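Long-range contacts in nucleoporin NUP170 (PDB 5HAX), which probably serves as a structural scaffold component of the nuclear pore complex, the channel for transport between nucleus and cytoplasm: residues Gly147-Pro152 with Ser159-Ser164; Val117-Pro122 with Ile131-Val136. All blocks are in the same frame, centred on the assembly; numbering follows the deposited sequence.

Contact 1: residues Gly147-Pro152 with Ser159-Ser164; sequences GVSATP and SLTLYS
Gly147 O takes the backbone N-H of Tyr163 (O to N 2.8 Å) and a CA-H of Leu162 (O to CA 3.4 Å), and it also lies in the plane of the Tyr163 ring, at the edge, 3.8 Å from CD2. Tyr163 CG stands beside its own backbone N (chi1 -62°), which lays the ring along strand 142-151 until CE2 meets Ser149 CB at 3.9 Å. The OG of Ser149 bonds to Thr130 O, while its CB also meets Thr161 OG1. Further along the antiparallel ladder Ser159 N reaches Thr151 O at 2.7 Å; the return bond, Thr151 N to Ser159 O, is weak. On the other face Val148 straddles two leucines: with chi1 at 179°, CG1 crosses to Leu160 CG (4.0 Å) and CG2 lies alongside Leu162 CD2 (3.9 Å). Ile105 of strand 105-107 touches both leucines. This hairpin joins the third and fourth strands of one beta-propeller blade, and Leu162 and Tyr163 pair in parallel with a strand of another protein chain. Backbone bonding thus sets the register, apolar packing backs one face, and the outer edge extends the sheet across a protein interface.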
loop_
_atom_site.group_PDB
_atom_site.type_symbol
_atom_site.label_atom_id
_atom_site.label_comp_id
_atom_site.label_asym_id
_atom_site.label_seq_id
_atom_site.Cartn_x
_atom_site.Cartn_y
_atom_site.Cartn_z
ATOM N N GLY A 147 -4.114 21.325 -16.643
ATOM C CA GLY A 147 -2.957 21.180 -15.783
ATOM C C GLY A 147 -3.330 21.371 -14.325
ATOM O O GLY A 147 -4.206 22.163 -13.980
ATOM N N VAL A 148 -2.655 20.623 -13.455
ATOM C CA VAL A 148 -2.923 20.649 -12.023
ATOM C C VAL A 148 -1.605 20.758 -11.274
ATOM O O VAL A 148 -0.614 20.112 -11.636
ATOM C CB VAL A 148 -3.695 19.395 -11.563
ATOM C CG1 VAL A 148 -3.942 19.444 -10.058
ATOM C CG2 VAL A 148 -5.008 19.272 -12.319
ATOM N N SER A 149 -1.600 21.578 -10.225
ATOM C CA SER A 149 -0.479 21.686 -9.297
ATOM C C SER A 149 -1.021 21.443 -7.896
ATOM O O SER A 149 -1.741 22.288 -7.355
ATOM C CB SER A 149 0.196 23.055 -9.396
ATOM O OG SER A 149 1.371 23.097 -8.603
ATOM N N ALA A 150 -0.687 20.289 -7.320
ATOM C CA ALA A 150 -1.157 19.883 -5.996
ATOM C C ALA A 150 0.031 19.942 -5.039
ATOM O O ALA A 150 0.596 18.919 -4.652
ATOM C CB ALA A 150 -1.777 18.494 -6.044
ATOM N N THR A 151 0.406 21.167 -4.646
ATOM C CA THR A 151 1.546 21.354 -3.755
ATOM C C THR A 151 1.097 21.285 -2.295
ATOM O O THR A 151 0.083 21.884 -1.932
ATOM C CB THR A 151 2.221 22.695 -4.019
ATOM O OG1 THR A 151 1.257 23.750 -3.911
ATOM C CG2 THR A 151 2.836 22.713 -5.414
ATOM N N PRO A 152 1.829 20.567 -1.441
ATOM C CA PRO A 152 1.403 20.426 -0.044
ATOM C C PRO A 152 1.463 21.745 0.713
ATOM O O PRO A 152 2.272 22.627 0.413
ATOM C CB PRO A 152 2.400 19.411 0.530
ATOM C CG PRO A 152 3.597 19.512 -0.355
ATOM C CD PRO A 152 3.067 19.820 -1.718
ATOM N N SER A 159 -2.587 21.990 -1.817
ATOM C CA SER A 159 -3.183 23.180 -2.416
ATOM C C SER A 159 -3.306 22.954 -3.916
ATOM O O SER A 159 -2.310 22.661 -4.585
ATOM C CB SER A 159 -2.336 24.419 -2.127
ATOM O OG SER A 159 -2.744 25.508 -2.936
ATOM N N LEU A 160 -4.517 23.105 -4.444
ATOM C CA LEU A 160 -4.830 22.731 -5.819
ATOM C C LEU A 160 -5.126 23.981 -6.639
ATOM O O LEU A 160 -6.036 24.748 -6.304
ATOM C CB LEU A 160 -6.016 21.767 -5.853
ATOM C CG LEU A 160 -6.179 20.961 -7.141
ATOM C CD1 LEU A 160 -6.826 19.622 -6.837
ATOM C CD2 LEU A 160 -6.998 21.730 -8.165
ATOM N N THR A 161 -4.361 24.174 -7.713
ATOM C CA THR A 161 -4.571 25.254 -8.668
ATOM C C THR A 161 -4.597 24.670 -10.074
ATOM O O THR A 161 -3.835 23.750 -10.386
ATOM C CB THR A 161 -3.475 26.321 -8.563
ATOM O OG1 THR A 161 -2.191 25.717 -8.767
ATOM C CG2 THR A 161 -3.508 26.989 -7.195
ATOM N N LEU A 162 -5.467 25.216 -10.919
ATOM C CA LEU A 162 -5.730 24.674 -12.244
ATOM C C LEU A 162 -5.125 25.563 -13.324
ATOM O O LEU A 162 -5.075 26.788 -13.187
ATOM C CB LEU A 162 -7.236 24.527 -12.475
ATOM C CG LEU A 162 -7.953 23.629 -11.465
ATOM C CD1 LEU A 162 -9.460 23.747 -11.617
ATOM C CD2 LEU A 162 -7.507 22.184 -11.624
ATOM N N TYR A 163 -4.669 24.925 -14.403
ATOM C CA TYR A 163 -4.058 25.602 -15.538
ATOM C C TYR A 163 -4.750 25.174 -16.822
ATOM O O TYR A 163 -5.012 23.985 -17.028
ATOM C CB TYR A 163 -2.562 25.282 -15.649
ATOM C CG TYR A 163 -1.732 25.735 -14.473
ATOM C CD1 TYR A 163 -0.875 26.821 -14.582
ATOM C CD2 TYR A 163 -1.795 25.072 -13.256
ATOM C CE1 TYR A 163 -0.111 27.240 -13.511
ATOM C CE2 TYR A 163 -1.035 25.482 -12.178
ATOM C CZ TYR A 163 -0.193 26.566 -12.311
ATOM O OH TYR A 163 0.566 26.978 -11.240
ATOM N N SER A 164 -5.039 26.144 -17.686
ATOM C CA SER A 164 -5.538 25.830 -19.014
ATOM C C SER A 164 -4.402 25.297 -19.883
ATOM O O SER A 164 -3.217 25.491 -19.594
ATOM C CB SER A 164 -6.170 27.061 -19.660
ATOM O OG SER A 164 -5.235 28.119 -19.772
#

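Contact 2: residues Val117-Pro122 with Ile131-Val136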
loop_
_atom_site.group_PDB
_atom_site.type_symbol
_atom_site.label_atom_id
_atom_site.label_comp_id
_atom_site.label_asym_id
_atom_site.label_seq_id
_atom_site.Cartn_x
_atom_site.Cartn_y
_atom_site.Cartn_z
ATOM N N VAL A 117 -14.464 11.952 -14.953
ATOM C CA VAL A 117 -13.392 12.830 -14.489
ATOM C C VAL A 117 -12.312 11.961 -13.856
ATOM O O VAL A 117 -12.617 10.982 -13.169
ATOM C CB VAL A 117 -13.908 13.878 -13.477
ATOM C CG1 VAL A 117 -12.766 14.758 -12.980
ATOM C CG2 VAL A 117 -15.010 14.729 -14.095
ATOM N N ALA A 118 -11.047 12.322 -14.079
ATOM C CA ALA A 118 -9.940 11.562 -13.518
ATOM C C ALA A 118 -8.718 12.455 -13.356
ATOM O O ALA A 118 -8.557 13.462 -14.049
ATOM C CB ALA A 118 -9.591 10.351 -14.390
ATOM N N LEU A 119 -7.851 12.058 -12.425
ATOM C CA LEU A 119 -6.598 12.744 -12.135
ATOM C C LEU A 119 -5.454 11.787 -12.438
ATOM O O LEU A 119 -5.324 10.748 -11.781
ATOM C CB LEU A 119 -6.555 13.194 -10.672
ATOM C CG LEU A 119 -5.377 14.071 -10.248
ATOM C CD1 LEU A 119 -5.487 15.447 -10.883
ATOM C CD2 LEU A 119 -5.310 14.176 -8.731
ATOM N N VAL A 120 -4.627 12.136 -13.421
ATOM C CA VAL A 120 -3.586 11.233 -13.910
ATOM C C VAL A 120 -2.239 11.939 -13.842
ATOM O O VAL A 120 -2.170 13.169 -13.699
ATOM C CB VAL A 120 -3.875 10.760 -15.354
ATOM C CG1 VAL A 120 -5.183 9.972 -15.405
ATOM C CG2 VAL A 120 -3.914 11.949 -16.309
ATOM N N PRO A 121 -1.145 11.185 -13.934
ATOM C CA PRO A 121 0.184 11.807 -14.019
ATOM C C PRO A 121 0.364 12.536 -15.339
ATOM O O PRO A 121 -0.320 12.228 -16.326
ATOM C CB PRO A 121 1.146 10.612 -13.910
ATOM C CG PRO A 121 0.350 9.528 -13.277
ATOM C CD PRO A 121 -1.054 9.726 -13.761
ATOM N N PRO A 122 1.274 13.505 -15.399
ATOM C CA PRO A 122 1.533 14.206 -16.660
ATOM C C PRO A 122 2.537 13.461 -17.527
ATOM O O PRO A 122 3.314 12.627 -17.058
ATOM C CB PRO A 122 2.103 15.550 -16.196
ATOM C CG PRO A 122 2.815 15.214 -14.928
ATOM C CD PRO A 122 2.040 14.086 -14.282
ATOM N N ILE A 131 3.798 21.349 -12.316
ATOM C CA ILE A 131 2.546 20.674 -12.640
ATOM C C ILE A 131 2.689 19.215 -12.218
ATOM O O ILE A 131 3.497 18.470 -12.778
ATOM C CB ILE A 131 2.204 20.808 -14.129
ATOM C CG1 ILE A 131 1.539 22.168 -14.366
ATOM C CG2 ILE A 131 1.272 19.684 -14.592
ATOM C CD1 ILE A 131 1.358 22.542 -15.817
ATOM N N THR A 132 1.903 18.810 -11.222
ATOM C CA THR A 132 2.017 17.487 -10.625
ATOM C C THR A 132 1.066 16.469 -11.239
ATOM O O THR A 132 1.350 15.266 -11.199
ATOM C CB THR A 132 1.754 17.576 -9.119
ATOM O OG1 THR A 132 0.468 18.163 -8.891
ATOM C CG2 THR A 132 2.814 18.429 -8.438
ATOM N N HIS A 133 -0.055 16.917 -11.805
ATOM C CA HIS A 133 -1.062 16.013 -12.342
ATOM C C HIS A 133 -1.713 16.646 -13.563
ATOM O O HIS A 133 -1.514 17.826 -13.864
ATOM C CB HIS A 133 -2.141 15.683 -11.303
ATOM C CG HIS A 133 -1.623 14.997 -10.077
ATOM N ND1 HIS A 133 -1.189 15.687 -8.967
ATOM C CD2 HIS A 133 -1.487 13.683 -9.782
ATOM C CE1 HIS A 133 -0.800 14.826 -8.042
ATOM N NE2 HIS A 133 -0.970 13.604 -8.511
ATOM N N VAL A 134 -2.501 15.836 -14.266
ATOM C CA VAL A 134 -3.378 16.300 -15.335
ATOM C C VAL A 134 -4.800 15.905 -14.968
ATOM O O VAL A 134 -5.049 14.759 -14.572
ATOM C CB VAL A 134 -2.984 15.710 -16.702
ATOM C CG1 VAL A 134 -4.031 16.058 -17.765
ATOM C CG2 VAL A 134 -1.616 16.216 -17.121
ATOM N N LEU A 135 -5.721 16.853 -15.095
ATOM C CA LEU A 135 -7.137 16.618 -14.848
ATOM C C LEU A 135 -7.825 16.374 -16.186
ATOM O O LEU A 135 -7.832 17.255 -17.053
ATOM C CB LEU A 135 -7.759 17.810 -14.124
ATOM C CG LEU A 135 -9.241 17.715 -13.760
ATOM C CD1 LEU A 135 -9.478 16.652 -12.703
ATOM C CD2 LEU A 135 -9.745 19.064 -13.281
ATOM N N VAL A 136 -8.389 15.180 -16.355
ATOM C CA VAL A 136 -9.102 14.805 -17.573
ATOM C C VAL A 136 -10.594 14.927 -17.295
ATOM O O VAL A 136 -11.110 14.300 -16.364
ATOM C CB VAL A 136 -8.745 13.380 -18.022
ATOM C CG1 VAL A 136 -9.365 13.087 -19.383
ATOM C CG2 VAL A 136 -7.238 13.187 -18.066
#
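The imidazole of His133 carries Leu119 CD2 over one face, a CH-pi contact 4.1 Å from the ring centroid and 18° off the normal, displaced toward the rim. Val120 O lies at the ring edge, near its plane. Leu119 reaches across the strand pair: its CG is anti to the backbone N (chi1 -173°), and CD1 presses on His133 CB at 3.4 Å while CD2 reaches the ring. Both ring nitrogens have partners, ND1 with Thr132 OG1 at 3.0 Å and NE2 with Glu80 OE2, which should fix the rotation of the imidazole. Thr132 OG1 in addition accepts the N-H of Ala150. Thr132 and His133 both face Val148, forming a classic beta bulge at the start of strand 133-139, the second strand of a beta-propeller blade whose first is 114-120. Beyond the bulge the antiparallel pairing is regular: Val120 and Val134 exchange two nearly straight bonds, Val134 N to Val120 O being 2.7 Å. On their face Val120 CG2 packs against Val134 CB (3.9 Å) and Val136 CG2. Val117 CG1 crosses to Leu135 CD1 at 3.8 Å on the opposite face, where Phe78 of strand 73-78 touches both residues. Past the strand end, Pro122 sets CD 3.4 Å from Thr132 O and CB against Val134 CG2, with Phe127 beside both Pro122 and Val134.

In the fold
From the N terminus, strand 114-120 runs out into the loop 123-130, and contact 2 closes that loop by pairing strand 114-120 with strand 133-139. A short turn then leads into strand 142-151; the loop 153-158 follows, closed by contact 1 with strand 159-170. The two contacts are in series, neither nested nor crossed, with centres about 9 Å apart. They pair the first with the second and the third with the fourth strand of one four-stranded propeller blade. The seam between strands 133-139 and 142-151 joins them: Val148 O probably accepts a hydrogen bond from Thr132 N, and Val148 CG2 packs on Leu135 CB at 3.6 Å.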